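Long-range contacts in RimK-related lysine biosynthesis protein (Thermococcus kodakarensis, PDB 5K2M), which probably works as an ATP-dependent, magnesium-requiring ligase of the RimK family (LysX subfamily) in amino-acid biosynthesis, with ADP bound in its nucleotide pocket: residues P168-R173 and I230-K235; D44-R49 and E66-V71. One frame throughout, in Å; residues are numbered along the deposited sequence.

Contact 1: P168-R173 and I230-K235; sequences PGRDIR and IFESEK. With ADP (adenosine-5'-diphosphate), chain O; PO4 (phosphate ion), chain P.
R170 sets its CG between its own backbone N and carbonyl carbon (chi1 69°) and runs extended to NE, while E232 turns CG beside its backbone N (chi1 -62°), which brings guanidinium and carboxylate together side-on. NE of R170 donates to E232 OE1 and NH2 of R170 to E232 OE2, both at 2.9 Å, each oxygen using its syn lone pair, with the two planes only 9° apart. Y188 takes NH1, and Y186 makes a cation-pi contact with the guanidinium. A water bridges the R170 carbonyl, the E232 backbone N and E232 OE1. A leucine in place of R170 would probably leave the E232 carboxylate without its charged mate and freer to turn. The aliphatic E232 CG packs against I172 CD1 at 3.7 Å, the chains crossing at about a right angle. The antiparallel, hydrogen-bonded pair I172/I230 links the strands through two backbone bonds, I230 N to I172 O being 2.8 Å, and their side chains pack together on one face, toward helix 208-219. D171 faces the nucleotide: its OD2 accepts from ADP O3' at 2.6 Å and also meets R187, while T194 holds OD1. The same OD2 lies at the edge of the F231 ring, whose CE2 comes obliquely to 3.5 Å from adenine C5 of ADP. R173 leaves its strand on the side away from 230-235; its NH1 donates to O3 of a separate phosphate ion, probably from the crystallisation liquor, at 3.0 Å and pairs with D229, a magnesium ligand. Adjacent strands thus grasp ribose and adenine, as in the nucleotide site of an ATP-grasp domain.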
# COMPACT_ATOMS: atom_id res chain seq x y z
N PRO A 168 -8.60 67.17 9.49
CA PRO A 168 -8.85 68.48 8.87
C PRO A 168 -9.03 68.40 7.34
O PRO A 168 -8.25 68.98 6.60
CB PRO A 168 -7.60 69.27 9.25
CG PRO A 168 -6.52 68.24 9.34
CD PRO A 168 -7.17 66.96 9.78
N GLY A 169 -10.04 67.67 6.89
CA GLY A 169 -10.35 67.56 5.46
C GLY A 169 -9.33 66.82 4.61
O GLY A 169 -9.36 66.91 3.38
N ARG A 170 -8.46 66.05 5.25
CA ARG A 170 -7.36 65.37 4.55
C ARG A 170 -6.70 64.35 5.46
O ARG A 170 -6.85 64.39 6.68
CB ARG A 170 -6.29 66.39 4.15
CG ARG A 170 -5.54 66.96 5.35
CD ARG A 170 -4.72 68.20 5.02
NE ARG A 170 -3.87 68.57 6.15
CZ ARG A 170 -3.05 69.62 6.17
NH1 ARG A 170 -2.96 70.43 5.12
NH2 ARG A 170 -2.31 69.87 7.24
N ASP A 171 -5.94 63.45 4.86
CA ASP A 171 -5.02 62.64 5.62
C ASP A 171 -3.67 62.63 4.91
O ASP A 171 -3.48 63.36 3.94
CB ASP A 171 -5.59 61.25 5.91
CG ASP A 171 -5.49 60.29 4.75
OD1 ASP A 171 -5.38 60.73 3.59
OD2 ASP A 171 -5.56 59.07 5.01
N ILE A 172 -2.75 61.82 5.41
CA ILE A 172 -1.35 61.88 4.96
C ILE A 172 -0.95 60.51 4.47
O ILE A 172 -1.28 59.51 5.08
CB ILE A 172 -0.41 62.33 6.10
CG1 ILE A 172 -0.68 63.80 6.46
CG2 ILE A 172 1.06 62.11 5.74
CD1 ILE A 172 -0.27 64.15 7.87
N ARG A 173 -0.26 60.49 3.34
CA ARG A 173 0.26 59.27 2.79
C ARG A 173 1.77 59.43 2.62
O ARG A 173 2.20 60.26 1.83
CB ARG A 173 -0.42 59.01 1.45
CG ARG A 173 0.26 57.95 0.61
CD ARG A 173 0.27 56.60 1.31
NE ARG A 173 0.11 55.58 0.29
CZ ARG A 173 -0.88 54.71 0.17
NH1 ARG A 173 -1.86 54.61 1.06
NH2 ARG A 173 -0.83 53.86 -0.84
N ILE A 230 -1.36 58.20 7.57
CA ILE A 230 -1.29 58.91 8.85
C ILE A 230 -2.47 59.90 8.96
O ILE A 230 -2.87 60.50 7.97
CB ILE A 230 0.07 59.63 8.98
CG1 ILE A 230 1.19 58.59 9.13
CG2 ILE A 230 0.09 60.58 10.17
CD1 ILE A 230 2.60 59.14 8.91
N PHE A 231 -3.02 60.05 10.17
CA PHE A 231 -4.08 61.02 10.44
C PHE A 231 -3.60 62.13 11.36
O PHE A 231 -2.94 61.87 12.36
CB PHE A 231 -5.28 60.38 11.15
CG PHE A 231 -5.95 59.26 10.41
CD1 PHE A 231 -5.74 59.04 9.06
CD2 PHE A 231 -6.83 58.43 11.09
CE1 PHE A 231 -6.39 58.02 8.41
CE2 PHE A 231 -7.48 57.39 10.45
CZ PHE A 231 -7.26 57.19 9.09
N GLU A 232 -3.97 63.37 11.03
CA GLU A 232 -3.85 64.48 11.96
C GLU A 232 -5.11 64.51 12.81
O GLU A 232 -6.22 64.39 12.29
CB GLU A 232 -3.70 65.82 11.22
CG GLU A 232 -2.44 65.89 10.36
CD GLU A 232 -2.54 66.91 9.25
OE1 GLU A 232 -3.29 66.66 8.27
OE2 GLU A 232 -1.87 67.96 9.34
N SER A 233 -4.94 64.66 14.12
CA SER A 233 -6.05 64.75 15.06
C SER A 233 -5.70 65.73 16.16
O SER A 233 -4.54 66.12 16.30
CB SER A 233 -6.35 63.38 15.67
OG SER A 233 -5.37 63.04 16.63
N GLU A 234 -6.70 66.10 16.96
CA GLU A 234 -6.50 66.99 18.10
C GLU A 234 -5.46 66.46 19.10
O GLU A 234 -4.92 67.23 19.89
CB GLU A 234 -7.84 67.28 18.82
CG GLU A 234 -8.49 66.09 19.51
CD GLU A 234 -9.95 66.33 19.91
OE1 GLU A 234 -10.31 67.49 20.20
OE2 GLU A 234 -10.74 65.35 19.94
N LYS A 235 -5.17 65.16 19.05
CA LYS A 235 -4.14 64.55 19.90
C LYS A 235 -2.84 64.26 19.14
O LYS A 235 -2.03 63.45 19.57
CB LYS A 235 -4.67 63.28 20.58
CG LYS A 235 -5.33 62.26 19.67
CD LYS A 235 -5.80 61.04 20.45
CE LYS A 235 -6.75 60.18 19.63
NZ LYS A 235 -7.06 58.88 20.29
PB ADP O . -7.96 51.39 3.05
O1B ADP O . -7.36 52.66 2.51
O2B ADP O . -9.25 50.99 2.39
O3B ADP O . -7.01 50.22 3.16
PA ADP O . -8.02 53.00 5.46
O1A ADP O . -6.73 53.63 4.98
O2A ADP O . -8.05 52.59 6.90
O3A ADP O . -8.43 51.73 4.56
O5' ADP O . -9.24 54.01 5.20
C5' ADP O . -9.37 54.72 3.99
C4' ADP O . -9.54 56.20 4.28
O4' ADP O . -10.72 56.40 5.07
C3' ADP O . -8.40 56.85 5.05
O3' ADP O . -7.38 57.34 4.17
C2' ADP O . -9.12 57.96 5.79
O2' ADP O . -9.31 59.11 4.96
C1' ADP O . -10.49 57.39 6.06
N9 ADP O . -10.52 56.76 7.39
C8 ADP O . -10.25 55.47 7.67
N7 ADP O . -10.35 55.22 8.99
C5 ADP O . -10.68 56.38 9.57
C6 ADP O . -10.96 56.83 10.94
N6 ADP O . -10.89 55.96 11.97
N1 ADP O . -11.28 58.13 11.11
C2 ADP O . -11.35 59.00 10.10
N3 ADP O . -11.11 58.67 8.83
C4 ADP O . -10.78 57.40 8.52
P PO4 P . -4.86 52.38 0.38
O1 PO4 P . -4.98 53.48 1.41
O2 PO4 P . -5.72 52.68 -0.84
O3 PO4 P . -3.42 52.29 -0.03
O4 PO4 P . -5.34 51.08 0.95
O HOH W 1 -4.83 64.33 8.59

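Contact 2: D44-R49 and E66-V71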
# COMPACT_ATOMS: atom_id res chain seq x y z
N ASP A 44 16.87 36.69 -9.77
CA ASP A 44 17.61 37.07 -8.57
C ASP A 44 16.71 37.75 -7.55
O ASP A 44 17.01 37.76 -6.36
CB ASP A 44 18.79 37.96 -8.94
CG ASP A 44 19.79 37.23 -9.84
OD1 ASP A 44 20.39 36.24 -9.36
OD2 ASP A 44 19.96 37.63 -11.00
N VAL A 45 15.60 38.32 -8.02
CA VAL A 45 14.61 38.94 -7.15
C VAL A 45 13.33 39.11 -7.95
O VAL A 45 13.38 39.25 -9.18
CB VAL A 45 15.11 40.29 -6.57
CG1 VAL A 45 15.42 41.30 -7.66
CG2 VAL A 45 14.11 40.87 -5.59
N VAL A 46 12.19 39.08 -7.27
CA VAL A 46 10.91 39.42 -7.89
C VAL A 46 10.26 40.57 -7.15
O VAL A 46 10.17 40.56 -5.92
CB VAL A 46 9.94 38.24 -7.91
CG1 VAL A 46 8.59 38.66 -8.48
CG2 VAL A 46 10.53 37.10 -8.72
N ILE A 47 9.82 41.57 -7.91
CA ILE A 47 9.06 42.69 -7.39
C ILE A 47 7.59 42.35 -7.56
O ILE A 47 7.09 42.23 -8.68
CB ILE A 47 9.43 43.99 -8.13
CG1 ILE A 47 10.90 44.33 -7.86
CG2 ILE A 47 8.55 45.15 -7.68
CD1 ILE A 47 11.48 45.37 -8.80
N ILE A 48 6.91 42.19 -6.44
CA ILE A 48 5.53 41.69 -6.41
C ILE A 48 4.55 42.85 -6.60
O ILE A 48 4.45 43.72 -5.74
CB ILE A 48 5.26 40.99 -5.07
CG1 ILE A 48 6.21 39.81 -4.88
CG2 ILE A 48 3.80 40.52 -4.98
CD1 ILE A 48 5.95 38.62 -5.78
N ARG A 49 3.84 42.87 -7.73
CA ARG A 49 2.93 43.97 -8.05
C ARG A 49 1.50 43.55 -8.45
O ARG A 49 0.77 44.36 -9.02
CB ARG A 49 3.54 44.86 -9.14
CG ARG A 49 4.88 45.48 -8.77
CD ARG A 49 4.75 46.48 -7.63
NE ARG A 49 3.81 47.55 -7.97
CZ ARG A 49 3.54 48.60 -7.20
NH1 ARG A 49 2.67 49.50 -7.62
NH2 ARG A 49 4.15 48.76 -6.02
N GLU A 66 10.91 28.71 -4.10
CA GLU A 66 11.92 28.45 -5.13
C GLU A 66 13.28 29.10 -4.80
O GLU A 66 14.16 29.14 -5.65
CB GLU A 66 11.43 28.93 -6.51
CG GLU A 66 10.20 28.23 -7.07
CD GLU A 66 10.43 26.76 -7.36
OE1 GLU A 66 9.45 25.99 -7.37
OE2 GLU A 66 11.60 26.35 -7.57
N GLY A 67 13.46 29.60 -3.58
CA GLY A 67 14.69 30.28 -3.20
C GLY A 67 14.90 31.62 -3.88
O GLY A 67 16.04 32.09 -3.99
N ILE A 68 13.83 32.26 -4.34
CA ILE A 68 13.94 33.57 -4.99
C ILE A 68 13.35 34.62 -4.05
O ILE A 68 12.18 34.53 -3.70
CB ILE A 68 13.23 33.58 -6.35
CG1 ILE A 68 13.90 32.59 -7.30
CG2 ILE A 68 13.24 34.99 -6.94
CD1 ILE A 68 13.05 32.23 -8.51
N PRO A 69 14.18 35.60 -3.61
CA PRO A 69 13.66 36.60 -2.70
C PRO A 69 12.71 37.54 -3.40
O PRO A 69 12.77 37.71 -4.61
CB PRO A 69 14.92 37.33 -2.21
CG PRO A 69 15.94 37.08 -3.24
CD PRO A 69 15.63 35.75 -3.84
N THR A 70 11.86 38.17 -2.62
CA THR A 70 10.69 38.82 -3.13
C THR A 70 10.49 40.18 -2.42
O THR A 70 10.69 40.29 -1.20
CB THR A 70 9.55 37.80 -2.94
OG1 THR A 70 9.15 37.23 -4.20
CG2 THR A 70 8.44 38.34 -2.23
N VAL A 71 10.12 41.22 -3.17
CA VAL A 71 9.83 42.53 -2.59
C VAL A 71 8.39 42.93 -2.94
O VAL A 71 8.10 43.19 -4.11
CB VAL A 71 10.79 43.63 -3.12
CG1 VAL A 71 10.32 45.02 -2.71
CG2 VAL A 71 12.23 43.37 -2.65
O HOH W 2 6.57 45.42 -4.71
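V71 O is the polar atom on which several groups converge: I48 N donates to it at 2.8 Å, tilted 35° from the carbonyl plane, I47 CA approaches it with a weaker C-H contact, and a water lies near it and the I48 carbonyl. This is the parallel pairing of a beta-alpha-beta crossover, in which strand 45-49 leads through helix 53-65 back to strand 70-71, an outermost strand of the four-stranded parallel sheet. Two further bonds complete the ladder. V71 N reaches V46 O at 2.8 Å, nearly along the C=O axis, and V46 N reaches P69 O at 3.0 Å. G67, with positive phi, is the C-prime residue of the Schellman motif that ends the helix, and the next residue, I68, directs its side chain toward strand 45-49 and packs CG2 against V46 CG2 at 3.9 Å. P69 follows, bringing CG to 3.4 Å from D44 O. On one face V45 and V71 meet through their CG2 methyls, at 4.3 Å, beneath V270 of helix 259-272. On the other, I48 holds CG1 beside its backbone N (chi1 -60°), which brings CG1 to 3.8 Å from T70 CG2, the side chains crossing obliquely under A56, A60 and F63 of helix 53-65. Buried there, T70 OG1 has no hydrogen-bond partner in the model; across the contact its nearest atom is I48 CD1, at 3.8 Å.

The contacts lie on opposite sides of the chain's centre, their own centres about 34 Å apart, and share no strand or sheet. Contact 2 is a core contact, mostly aliphatic and backbone-bonded, between neighbouring parallel strands joined by one helix, away from the annotated sites. Contact 1 pairs antiparallel strands of the five-stranded sheet whose segments are separated by much more chain; it is only partly buried, with the R170-E232 salt bridge at its partly exposed end and D171 and F231 at the nucleotide. Both rest on main-chain bonds and aliphatic packing, but contact 1 adds a salt bridge and side chains that meet a nucleotide, which contact 2 lacks.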